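PDB 6IK4: elastinolytic metalloprotease from Pseudoalteromonas sp. CF6-2, which probably acts as a zinc-dependent endopeptidase of the M23 family that degrades elastin and attacks bacterial peptidoglycan. Local coordinates for residues S131-Y136 with I142-S147; N155-F158 with R163-C166; F35-G40 with G98-S103. All blocks are in the same frame, centred on the assembly; numbering follows the deposited sequence.

Contact 1: S131-Y136 with I142-S147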
ATOM      1  N   SER A 131      -9.099  -7.024   6.840  1.00 11.49           N
ATOM      2  CA  SER A 131      -9.410  -5.628   7.123  1.00 16.43           C
ATOM      3  C   SER A 131      -8.198  -4.923   7.713  1.00 15.06           C
ATOM      4  O   SER A 131      -7.436  -5.510   8.487  1.00 12.90           O
ATOM      5  CB  SER A 131     -10.589  -5.528   8.087  1.00 17.55           C
ATOM      6  OG  SER A 131     -10.779  -4.187   8.512  1.00 19.62           O
ATOM      7  N   LEU A 132      -8.017  -3.655   7.332  1.00 11.51           N
ATOM      8  CA  LEU A 132      -6.988  -2.816   7.933  1.00  9.24           C
ATOM      9  C   LEU A 132      -7.412  -2.232   9.268  1.00 12.88           C
ATOM     10  O   LEU A 132      -6.582  -1.610   9.943  1.00 14.78           O
ATOM     11  CB  LEU A 132      -6.607  -1.668   6.990  1.00 10.35           C
ATOM     12  CG  LEU A 132      -5.839  -2.036   5.716  1.00 11.66           C
ATOM     13  CD1 LEU A 132      -5.734  -0.796   4.818  1.00 11.04           C
ATOM     14  CD2 LEU A 132      -4.462  -2.579   6.049  1.00 11.13           C
ATOM     15  N   HIS A 133      -8.667  -2.412   9.670  1.00 10.69           N
ATOM     16  CA  HIS A 133      -9.159  -1.729  10.854  1.00 11.98           C
ATOM     17  C   HIS A 133      -8.427  -2.203  12.102  1.00 12.60           C
ATOM     18  O   HIS A 133      -8.287  -3.407  12.337  1.00 13.21           O
ATOM     19  CB  HIS A 133     -10.657  -1.945  11.024  1.00 11.86           C
ATOM     20  CG  HIS A 133     -11.255  -1.069  12.075  1.00 16.48           C
ATOM     21  ND1 HIS A 133     -11.277   0.303  11.963  1.00 15.02           N
ATOM     22  CD2 HIS A 133     -11.837  -1.362  13.261  1.00 19.28           C
ATOM     23  CE1 HIS A 133     -11.848   0.821  13.035  1.00 19.41           C
ATOM     24  NE2 HIS A 133     -12.197  -0.169  13.837  1.00 16.99           N
ATOM     25  N   ASN A 134      -7.961  -1.247  12.897  1.00 12.15           N
ATOM     26  CA  ASN A 134      -7.198  -1.501  14.116  1.00 13.14           C
ATOM     27  C   ASN A 134      -5.870  -2.199  13.857  1.00 16.67           C
ATOM     28  O   ASN A 134      -5.238  -2.682  14.800  1.00 18.64           O
ATOM     29  CB  ASN A 134      -8.030  -2.292  15.134  1.00 14.95           C
ATOM     30  CG  ASN A 134      -9.134  -1.446  15.754  1.00 18.69           C
ATOM     31  OD1 ASN A 134      -9.028  -0.225  15.804  1.00 18.03           O
ATOM     32  ND2 ASN A 134     -10.188  -2.094  16.240  1.00 20.34           N
ATOM     33  N   ARG A 135      -5.422  -2.265  12.609  1.00 12.37           N
ATOM     34  CA  ARG A 135      -4.062  -2.705  12.339  1.00 12.09           C
ATOM     35  C   ARG A 135      -3.132  -1.492  12.439  1.00 12.38           C
ATOM     36  O   ARG A 135      -3.583  -0.347  12.476  1.00 14.85           O
ATOM     37  CB  ARG A 135      -3.962  -3.359  10.958  1.00 12.40           C
ATOM     38  CG  ARG A 135      -4.863  -4.571  10.750  1.00 16.94           C
ATOM     39  CD  ARG A 135      -4.291  -5.785  11.413  1.00 25.26           C
ATOM     40  NE  ARG A 135      -5.164  -6.942  11.270  1.00 33.00           N
ATOM     41  CZ  ARG A 135      -4.915  -8.126  11.818  1.00 30.06           C
ATOM     42  NH1 ARG A 135      -3.812  -8.301  12.544  1.00 31.41           N
ATOM     43  NH2 ARG A 135      -5.765  -9.132  11.644  1.00 37.99           N
ATOM     44  N   TYR A 136      -1.826  -1.748  12.486  1.00 10.84           N
ATOM     45  CA  TYR A 136      -0.840  -0.699  12.710  1.00  8.85           C
ATOM     46  C   TYR A 136       0.170  -0.653  11.575  1.00 12.00           C
ATOM     47  O   TYR A 136       0.556  -1.690  11.028  1.00 12.46           O
ATOM     48  CB  TYR A 136      -0.114  -0.899  14.040  1.00 10.58           C
ATOM     49  CG  TYR A 136      -0.982  -0.518  15.203  1.00 13.55           C
ATOM     50  CD1 TYR A 136      -1.940  -1.393  15.694  1.00 14.58           C
ATOM     51  CD2 TYR A 136      -0.856   0.725  15.803  1.00 11.22           C
ATOM     52  CE1 TYR A 136      -2.751  -1.040  16.768  1.00 18.76           C
ATOM     53  CE2 TYR A 136      -1.662   1.086  16.883  1.00 15.72           C
ATOM     54  CZ  TYR A 136      -2.609   0.200  17.351  1.00 18.77           C
ATOM     55  OH  TYR A 136      -3.418   0.564  18.417  1.00 19.97           O
ATOM     56  N   ILE A 142      -4.698   2.288  12.120  1.00 11.13           N
ATOM     57  CA  ILE A 142      -5.567   2.581  10.984  1.00 10.42           C
ATOM     58  C   ILE A 142      -7.015   2.435  11.429  1.00 12.45           C
ATOM     59  O   ILE A 142      -7.409   1.394  11.968  1.00 12.89           O
ATOM     60  CB  ILE A 142      -5.271   1.646   9.797  1.00 10.22           C
ATOM     61  CG1 ILE A 142      -3.804   1.767   9.368  1.00 10.22           C
ATOM     62  CG2 ILE A 142      -6.232   1.947   8.625  1.00 10.23           C
ATOM     63  CD1 ILE A 142      -3.359   0.650   8.418  1.00 12.73           C
ATOM     64  N   ASP A 143      -7.807   3.471  11.216  1.00 10.93           N
ATOM     65  CA  ASP A 143      -9.235   3.417  11.506  1.00 11.34           C
ATOM     66  C   ASP A 143      -9.966   3.500  10.175  1.00 11.99           C
ATOM     67  O   ASP A 143      -9.910   4.532   9.507  1.00 12.65           O
ATOM     68  CB  ASP A 143      -9.656   4.556  12.434  1.00 12.92           C
ATOM     69  CG  ASP A 143     -11.034   4.336  13.015  1.00 18.32           C
ATOM     70  OD1 ASP A 143     -12.012   4.340  12.237  1.00 16.06           O
ATOM     71  OD2 ASP A 143     -11.137   4.133  14.239  1.00 17.84           O
ATOM     72  N   VAL A 144     -10.663   2.433   9.789  1.00 14.81           N
ATOM     73  CA  VAL A 144     -11.317   2.442   8.478  1.00 14.42           C
ATOM     74  C   VAL A 144     -12.632   3.218   8.550  1.00 18.73           C
ATOM     75  O   VAL A 144     -13.226   3.410   9.614  1.00 16.52           O
ATOM     76  CB  VAL A 144     -11.536   1.019   7.936  1.00 13.88           C
ATOM     77  CG1 VAL A 144     -10.210   0.246   7.888  1.00 12.12           C
ATOM     78  CG2 VAL A 144     -12.627   0.267   8.738  1.00 14.87           C
ATOM     79  N   GLY A 145     -13.089   3.677   7.387  1.00 17.26           N
ATOM     80  CA  GLY A 145     -14.318   4.436   7.282  1.00 15.54           C
ATOM     81  C   GLY A 145     -15.526   3.536   7.123  1.00 19.65           C
ATOM     82  O   GLY A 145     -15.481   2.333   7.388  1.00 17.99           O
ATOM     83  N   ASN A 146     -16.624   4.133   6.665  1.00 20.55           N
ATOM     84  CA  ASN A 146     -17.908   3.439   6.618  1.00 23.48           C
ATOM     85  C   ASN A 146     -18.306   2.994   5.219  1.00 24.66           C
ATOM     86  O   ASN A 146     -19.401   2.448   5.041  1.00 22.10           O
ATOM     87  CB  ASN A 146     -18.997   4.331   7.220  1.00 23.54           C
ATOM     88  CG  ASN A 146     -18.766   4.609   8.694  1.00 30.23           C
ATOM     89  OD1 ASN A 146     -18.123   3.819   9.397  1.00 38.74           O
ATOM     90  ND2 ASN A 146     -19.281   5.734   9.172  1.00 35.98           N
ATOM     91  N   SER A 147     -17.452   3.209   4.227  1.00 18.35           N
ATOM     92  CA  SER A 147     -17.691   2.737   2.869  1.00 18.45           C
ATOM     93  C   SER A 147     -16.342   2.673   2.169  1.00 21.18           C
ATOM     94  O   SER A 147     -15.353   3.228   2.652  1.00 19.18           O
ATOM     95  CB  SER A 147     -18.654   3.655   2.114  1.00 21.94           C
ATOM     96  OG  SER A 147     -18.103   4.953   2.016  1.00 23.72           O
TER
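The imidazole of H133 turns its edge to segment 142-147: V144 N and D143 OD2 lie there close to the ring plane, while N134 OD1, from its own segment, sits over one face, nearer its margin than its middle. V144 N donates to H133 ND1 at 3.1 Å with an N-H...N angle of 164°. ND1 is thus an acceptor, and a neutral ring would probably carry its proton on NE2. The carboxylate of D143 runs alongside, its plane 89° from the imidazole, with OD2 3.6 Å from H133 CE1. R141, the preceding residue of strand 140-143, forms a salt bridge with D143 OD2 and a hydrogen bond with N134 OD1. The methyl V144 CG2 packs against the same ring nitrogen, 3.5 Å from H133 ND1. H133 CG is anti to the backbone N (chi1 -170°), which swings the ring across to V144. With an alanine in place of this histidine, V144 N is likely to lose its acceptor, and a gap would probably be left beside V144 CG2 and the D143 carboxylate. The backbone from L132 to R135 forms a type II beta turn, overlapped at its start by an ST turn in which S131 OG accepts from H133 N. The turn leads into the hairpin of strands 136-137 and 140-143: N134 N donates to I142 O at 2.9 Å, and I142 N to R135 O, also at 2.9 Å. L132 CB packs 4.0 Å from I142 CG2, and V144 CG1 lies close to it as well. L132 also rests on L123 of strand 119-125, its side chain about 7 Å from that of the zinc ligand H21.

Contact 2: N155-F158 with R163-C166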
ATOM      1  N   ASN A 155     -14.471   9.328  10.204  1.00 15.88           N
ATOM      2  CA  ASN A 155     -14.608   7.890   9.989  1.00 14.93           C
ATOM      3  C   ASN A 155     -13.289   7.205   9.657  1.00 18.24           C
ATOM      4  O   ASN A 155     -13.031   6.095  10.141  1.00 17.83           O
ATOM      5  CB  ASN A 155     -15.589   7.611   8.843  1.00 14.01           C
ATOM      6  CG  ASN A 155     -16.908   8.337   9.008  1.00 25.43           C
ATOM      7  OD1 ASN A 155     -17.235   8.794  10.094  1.00 20.13           O
ATOM      8  ND2 ASN A 155     -17.667   8.445   7.925  1.00 20.93           N
ATOM      9  N   PHE A 156     -12.476   7.811   8.794  1.00 15.01           N
ATOM     10  CA  PHE A 156     -11.221   7.213   8.353  1.00 13.56           C
ATOM     11  C   PHE A 156     -10.064   8.101   8.775  1.00 16.10           C
ATOM     12  O   PHE A 156     -10.081   9.308   8.500  1.00 14.44           O
ATOM     13  CB  PHE A 156     -11.168   7.029   6.836  1.00 13.67           C
ATOM     14  CG  PHE A 156      -9.803   6.619   6.353  1.00 10.56           C
ATOM     15  CD1 PHE A 156      -9.390   5.293   6.478  1.00 11.52           C
ATOM     16  CD2 PHE A 156      -8.906   7.561   5.857  1.00 12.82           C
ATOM     17  CE1 PHE A 156      -8.114   4.911   6.074  1.00 14.19           C
ATOM     18  CE2 PHE A 156      -7.626   7.185   5.451  1.00 13.17           C
ATOM     19  CZ  PHE A 156      -7.233   5.858   5.567  1.00 10.68           C
ATOM     20  N   TYR A 157      -9.040   7.500   9.390  1.00 12.24           N
ATOM     21  CA  TYR A 157      -7.831   8.248   9.725  1.00 12.46           C
ATOM     22  C   TYR A 157      -6.730   7.293  10.168  1.00 13.87           C
ATOM     23  O   TYR A 157      -6.963   6.106  10.420  1.00 10.54           O
ATOM     24  CB  TYR A 157      -8.095   9.283  10.820  1.00 13.94           C
ATOM     25  CG  TYR A 157      -8.754   8.700  12.050  1.00 13.79           C
ATOM     26  CD1 TYR A 157      -7.996   8.177  13.089  1.00 19.12           C
ATOM     27  CD2 TYR A 157     -10.137   8.677  12.170  1.00 18.44           C
ATOM     28  CE1 TYR A 157      -8.597   7.629  14.231  1.00 16.25           C
ATOM     29  CE2 TYR A 157     -10.757   8.136  13.307  1.00 17.24           C
ATOM     30  CZ  TYR A 157      -9.979   7.624  14.331  1.00 17.84           C
ATOM     31  OH  TYR A 157     -10.584   7.092  15.443  1.00 21.08           O
ATOM     32  N   PHE A 158      -5.515   7.837  10.231  1.00  9.75           N
ATOM     33  CA  PHE A 158      -4.366   7.224  10.876  1.00 11.76           C
ATOM     34  C   PHE A 158      -4.127   7.951  12.194  1.00 13.39           C
ATOM     35  O   PHE A 158      -4.120   9.184  12.225  1.00 14.17           O
ATOM     36  CB  PHE A 158      -3.118   7.345  10.001  1.00 10.52           C
ATOM     37  CG  PHE A 158      -3.267   6.764   8.631  1.00 11.24           C
ATOM     38  CD1 PHE A 158      -3.842   7.498   7.604  1.00 12.31           C
ATOM     39  CD2 PHE A 158      -2.799   5.482   8.355  1.00 13.05           C
ATOM     40  CE1 PHE A 158      -3.966   6.962   6.328  1.00 11.43           C
ATOM     41  CE2 PHE A 158      -2.923   4.943   7.079  1.00 15.89           C
ATOM     42  CZ  PHE A 158      -3.492   5.689   6.063  1.00 13.19           C
ATOM     43  N   ARG A 163      -2.969  11.812  17.852  1.00 14.41           N
ATOM     44  CA  ARG A 163      -3.307  12.790  16.822  1.00 16.81           C
ATOM     45  C   ARG A 163      -3.668  12.079  15.521  1.00 19.96           C
ATOM     46  O   ARG A 163      -3.084  11.045  15.185  1.00 14.56           O
ATOM     47  CB  ARG A 163      -2.146  13.761  16.611  1.00 18.53           C
ATOM     48  CG  ARG A 163      -1.828  14.611  17.864  1.00 27.50           C
ATOM     49  CD  ARG A 163      -2.697  15.887  17.962  1.00 36.67           C
ATOM     50  NE  ARG A 163      -4.142  15.632  17.970  1.00 43.12           N
ATOM     51  CZ  ARG A 163      -4.896  15.576  19.068  1.00 38.14           C
ATOM     52  NH1 ARG A 163      -4.349  15.760  20.266  1.00 36.22           N
ATOM     53  NH2 ARG A 163      -6.200  15.339  18.968  1.00 40.28           N
ATOM     54  N   ARG A 164      -4.631  12.631  14.785  1.00 16.26           N
ATOM     55  CA  ARG A 164      -5.122  11.991  13.571  1.00 15.53           C
ATOM     56  C   ARG A 164      -4.492  12.625  12.346  1.00 17.14           C
ATOM     57  O   ARG A 164      -4.325  13.845  12.281  1.00 19.18           O
ATOM     58  CB  ARG A 164      -6.644  12.094  13.445  1.00 16.98           C
ATOM     59  CG  ARG A 164      -7.403  11.447  14.567  1.00 25.41           C
ATOM     60  CD  ARG A 164      -8.897  11.480  14.290  1.00 19.96           C
ATOM     61  NE  ARG A 164      -9.641  10.958  15.429  1.00 30.01           N
ATOM     62  CZ  ARG A 164     -10.965  10.915  15.500  1.00 30.80           C
ATOM     63  NH1 ARG A 164     -11.703  11.367  14.491  1.00 31.31           N
ATOM     64  NH2 ARG A 164     -11.548  10.423  16.580  1.00 32.99           N
ATOM     65  N   THR A 165      -4.152  11.788  11.376  1.00 11.73           N
ATOM     66  CA  THR A 165      -3.822  12.234  10.031  1.00 15.63           C
ATOM     67  C   THR A 165      -4.905  11.726   9.093  1.00 18.93           C
ATOM     68  O   THR A 165      -5.203  10.530   9.086  1.00 12.20           O
ATOM     69  CB  THR A 165      -2.442  11.719   9.607  1.00 16.81           C
ATOM     70  OG1 THR A 165      -1.445  12.259  10.483  1.00 14.74           O
ATOM     71  CG2 THR A 165      -2.111  12.124   8.169  1.00 13.10           C
ATOM     72  N   CYS A 166      -5.518  12.629   8.333  1.00 12.75           N
ATOM     73  CA  CYS A 166      -6.620  12.236   7.470  1.00 14.26           C
ATOM     74  C   CYS A 166      -6.113  11.810   6.097  1.00 15.25           C
ATOM     75  O   CYS A 166      -4.947  12.014   5.734  1.00 15.58           O
ATOM     76  CB  CYS A 166      -7.619  13.378   7.304  1.00 25.68           C
ATOM     77  SG  CYS A 166      -8.017  14.270   8.816  1.00 25.62           S
TER
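Y157 and R164 meet face to face. The guanidinium lies flat on the phenol ring, planes 2° apart, in a stack that is also a cation-pi contact: R164 CZ is 3.9 Å from the centroid of the Y157 ring. The cation is displaced toward the hydroxyl end, with R164 NE 3.5 Å from Y157 CZ. Over the middle of the same face comes the aliphatic part of the chain, a CH-pi contact in which R164 CD stands 3.5 Å from the Y157 ring centroid. An extended chain from CG to NE lets methylene and guanidinium share one aromatic face. On the tyrosine side, CG sits between the backbone N and the carbonyl carbon (chi1 53°), which raises the ring beside the neighbouring strand. At the polar ends, weak hydrogen bonds join R164 NH1 to C153 O and Y157 OH to R141 NH2. The backbone bonds are stronger. F158 N donates to T165 O at 2.9 Å, and T165 N returns a nearly straight bond to F158 O at 2.7 Å (170°). The same F158 O accepts a CA-H...O contact from R164 CA at 3.3 Å. T165 O, already holding F158 N, also lies at the edge of the F158 ring. Apolar contact is thinner: F158 CB and T165 CB lie 4.4 Å apart on one side of the sheet. On that side F158 packs on L33, I142 and L171, and T165 on Y140 and L171. The disulfide from C166 to C153 fastens the end of segment 163-166 to the loop ahead of N155. F158 and T165 form a hydrogen-bonded pair of the antiparallel beta hairpin 157-160/163-165, which finishes the four-stranded sheet near the C terminus.

Contact 3: F35-G40 with G98-S103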
ATOM      1  N   PHE A  35      -1.592   4.847  -2.052  1.00  9.69           N
ATOM      2  CA  PHE A  35      -0.544   5.781  -1.639  1.00 10.64           C
ATOM      3  C   PHE A  35       0.062   6.475  -2.853  1.00 11.77           C
ATOM      4  O   PHE A  35       0.315   5.831  -3.876  1.00  9.77           O
ATOM      5  CB  PHE A  35       0.609   5.072  -0.920  1.00  9.88           C
ATOM      6  CG  PHE A  35       0.248   4.437   0.391  1.00  8.55           C
ATOM      7  CD1 PHE A  35      -0.504   5.114   1.336  1.00  9.04           C
ATOM      8  CD2 PHE A  35       0.689   3.160   0.679  1.00 12.77           C
ATOM      9  CE1 PHE A  35      -0.802   4.535   2.549  1.00 12.32           C
ATOM     10  CE2 PHE A  35       0.385   2.559   1.884  1.00 15.03           C
ATOM     11  CZ  PHE A  35      -0.356   3.243   2.828  1.00 10.48           C
ATOM     12  N   ASN A  36       0.360   7.772  -2.724  1.00 10.73           N
ATOM     13  CA  ASN A  36       1.148   8.443  -3.757  1.00 12.99           C
ATOM     14  C   ASN A  36       1.915   9.598  -3.125  1.00 12.44           C
ATOM     15  O   ASN A  36       1.503  10.138  -2.097  1.00 13.26           O
ATOM     16  CB  ASN A  36       0.264   8.924  -4.916  1.00 10.77           C
ATOM     17  CG  ASN A  36      -0.427  10.260  -4.627  1.00 15.78           C
ATOM     18  OD1 ASN A  36       0.097  11.324  -4.955  1.00 14.35           O
ATOM     19  ND2 ASN A  36      -1.614  10.205  -4.024  1.00 12.26           N
ATOM     20  N   ASN A  37       3.043   9.973  -3.733  1.00  9.95           N
ATOM     21  CA  ASN A  37       3.867  11.024  -3.146  1.00 12.07           C
ATOM     22  C   ASN A  37       3.634  12.387  -3.783  1.00 16.05           C
ATOM     23  O   ASN A  37       4.422  13.306  -3.546  1.00 14.62           O
ATOM     24  CB  ASN A  37       5.356  10.659  -3.225  1.00 11.75           C
ATOM     25  CG  ASN A  37       5.949  10.867  -4.611  1.00 16.61           C
ATOM     26  OD1 ASN A  37       5.239  10.902  -5.621  1.00 14.21           O
ATOM     27  ND2 ASN A  37       7.282  10.985  -4.664  1.00 18.12           N
ATOM     28  N   GLY A  38       2.591  12.537  -4.596  1.00 14.84           N
ATOM     29  CA  GLY A  38       2.316  13.834  -5.187  1.00 19.10           C
ATOM     30  C   GLY A  38       3.206  14.217  -6.350  1.00 22.32           C
ATOM     31  O   GLY A  38       3.349  15.411  -6.642  1.00 20.91           O
ATOM     32  N   SER A  39       3.797  13.241  -7.044  1.00 19.41           N
ATOM     33  CA  SER A  39       4.727  13.556  -8.122  1.00 22.85           C
ATOM     34  C   SER A  39       4.029  14.087  -9.369  1.00 18.82           C
ATOM     35  O   SER A  39       4.700  14.657 -10.235  1.00 26.81           O
ATOM     36  CB  SER A  39       5.554  12.322  -8.494  1.00 20.85           C
ATOM     37  OG  SER A  39       4.791  11.423  -9.286  1.00 22.16           O
ATOM     38  N   GLY A  40       2.715  13.896  -9.501  1.00 23.72           N
ATOM     39  CA  GLY A  40       1.989  14.403 -10.649  1.00 27.87           C
ATOM     40  C   GLY A  40       1.183  13.308 -11.322  1.00 26.71           C
ATOM     41  O   GLY A  40       0.903  12.261 -10.730  1.00 26.66           O
ATOM     42  N   GLY A  98      10.251  -1.744  -6.647  1.00 14.87           N
ATOM     43  CA  GLY A  98       9.840  -1.279  -7.954  1.00 11.64           C
ATOM     44  C   GLY A  98       9.320   0.136  -7.797  1.00 13.61           C
ATOM     45  O   GLY A  98       9.358   0.717  -6.713  1.00 16.85           O
ATOM     46  N   ARG A  99       8.851   0.692  -8.906  1.00 11.80           N
ATOM     47  CA  ARG A  99       8.157   1.978  -8.875  1.00 13.27           C
ATOM     48  C   ARG A  99       6.662   1.732  -9.006  1.00 13.07           C
ATOM     49  O   ARG A  99       6.240   0.701  -9.527  1.00 15.99           O
ATOM     50  CB  ARG A  99       8.627   2.897 -10.014  1.00 18.57           C
ATOM     51  CG  ARG A  99      10.072   3.332  -9.914  1.00 18.55           C
ATOM     52  CD  ARG A  99      10.552   4.043 -11.185  1.00 19.82           C
ATOM     53  NE  ARG A  99       9.742   5.210 -11.530  1.00 25.38           N
ATOM     54  CZ  ARG A  99       9.905   5.934 -12.642  1.00 39.72           C
ATOM     55  NH1 ARG A  99      10.855   5.617 -13.519  1.00 33.00           N
ATOM     56  NH2 ARG A  99       9.126   6.983 -12.876  1.00 37.19           N
ATOM     57  N   TYR A 100       5.843   2.677  -8.538  1.00 13.83           N
ATOM     58  CA  TYR A 100       4.469   2.609  -9.010  1.00 14.19           C
ATOM     59  C   TYR A 100       4.433   3.274 -10.373  1.00 16.47           C
ATOM     60  O   TYR A 100       5.202   4.198 -10.646  1.00 13.88           O
ATOM     61  CB  TYR A 100       3.431   3.191  -8.034  1.00 10.36           C
ATOM     62  CG  TYR A 100       3.456   4.643  -7.594  1.00 12.82           C
ATOM     63  CD1 TYR A 100       3.051   5.675  -8.441  1.00 11.27           C
ATOM     64  CD2 TYR A 100       3.761   4.964  -6.274  1.00 13.73           C
ATOM     65  CE1 TYR A 100       3.032   7.001  -7.999  1.00 10.03           C
ATOM     66  CE2 TYR A 100       3.734   6.270  -5.824  1.00 11.79           C
ATOM     67  CZ  TYR A 100       3.365   7.281  -6.685  1.00 10.60           C
ATOM     68  OH  TYR A 100       3.349   8.577  -6.221  1.00 14.17           O
ATOM     69  N   ALA A 101       3.600   2.726 -11.250  1.00 15.30           N
ATOM     70  CA  ALA A 101       3.708   2.990 -12.677  1.00 18.04           C
ATOM     71  C   ALA A 101       3.350   4.432 -13.002  1.00 15.98           C
ATOM     72  O   ALA A 101       2.372   4.975 -12.487  1.00 17.37           O
ATOM     73  CB  ALA A 101       2.793   2.047 -13.449  1.00 13.55           C
ATOM     74  N   ASN A 102       4.152   5.049 -13.868  1.00 16.64           N
ATOM     75  CA  ASN A 102       3.847   6.375 -14.390  1.00 13.91           C
ATOM     76  C   ASN A 102       3.159   6.314 -15.752  1.00 20.97           C
ATOM     77  O   ASN A 102       2.942   7.360 -16.374  1.00 22.44           O
ATOM     78  CB  ASN A 102       5.124   7.225 -14.451  1.00 15.84           C
ATOM     79  CG  ASN A 102       5.969   6.962 -15.705  1.00 20.52           C
ATOM     80  OD1 ASN A 102       5.843   5.930 -16.364  1.00 19.84           O
ATOM     81  ND2 ASN A 102       6.839   7.907 -16.024  1.00 24.76           N
ATOM     82  N   SER A 103       2.796   5.122 -16.223  1.00 19.90           N
ATOM     83  CA  SER A 103       2.036   4.994 -17.458  1.00 28.21           C
ATOM     84  C   SER A 103       0.761   4.202 -17.197  1.00 27.86           C
ATOM     85  O   SER A 103       0.752   3.240 -16.422  1.00 18.40           O
ATOM     86  CB  SER A 103       2.875   4.349 -18.574  1.00 27.63           C
ATOM     87  OG  SER A 103       2.906   2.945 -18.459  1.00 30.16           O
TER
HETATM   88  O   HOH W   1       2.694  10.267  -8.119  1.00 17.01           O
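An Asx turn at the end of strand 32-36, the strand carrying the zinc ligand D34, is met by the hydroxyl of Y100 from strand 96-100. In the turn N36 OD1 accepts from G38 N at 2.8 Å, the donor tilted well off the carbonyl plane. Y100 OH accepts from N37 N at 2.9 Å with an N-H...O angle of 164°. N36 CB touches the same oxygen at 3.4 Å. The amide of N37 stands perpendicular to the phenol ring, its OD1 3.1 Å from Y100 OH. Water 1, at the ring edge and in its plane, lies 2.6 Å from Y100 OH and 2.7 Å from S39 OG, bridging the tyrosine to S39, further along the loop; S39 OG also hydrogen-bonds S44 OG. Y100 CG lies between its backbone N and carbonyl carbon (chi1 61°), which sends the phenol across to the loop, flanked by P47, P117 and V119. The side chain of N36 is about 4 Å from that of H118, and that of Y100 about 5 Å from that of H79, the two predicted proton donor/acceptors; this Asx turn and its tyrosine border what is probably the active-site cleft of the M23 metallopeptidase fold.

From the N terminus, contact 3 opens first: F35-G40, after the zinc ligand D34, meets G98-S103, closing a loop of 57 residues and joining the ends of strands 32-36 and 96-100, both of the large antiparallel sheet. Contact 1 then closes a short loop around the 136-137/140-143 hairpin, and contact 2 closes the next hairpin, 157-160/163-165. The three follow in series; none nests in or crosses another. Contacts 1 and 2, centres 10 Å apart, meet where D143 N probably bonds to Y157 O between adjacent strands of the four-stranded sheet. Contact 3 lies about 22 Å from contact 2 and 23 Å from contact 1, centre to centre, and across the chain's centre from contact 1.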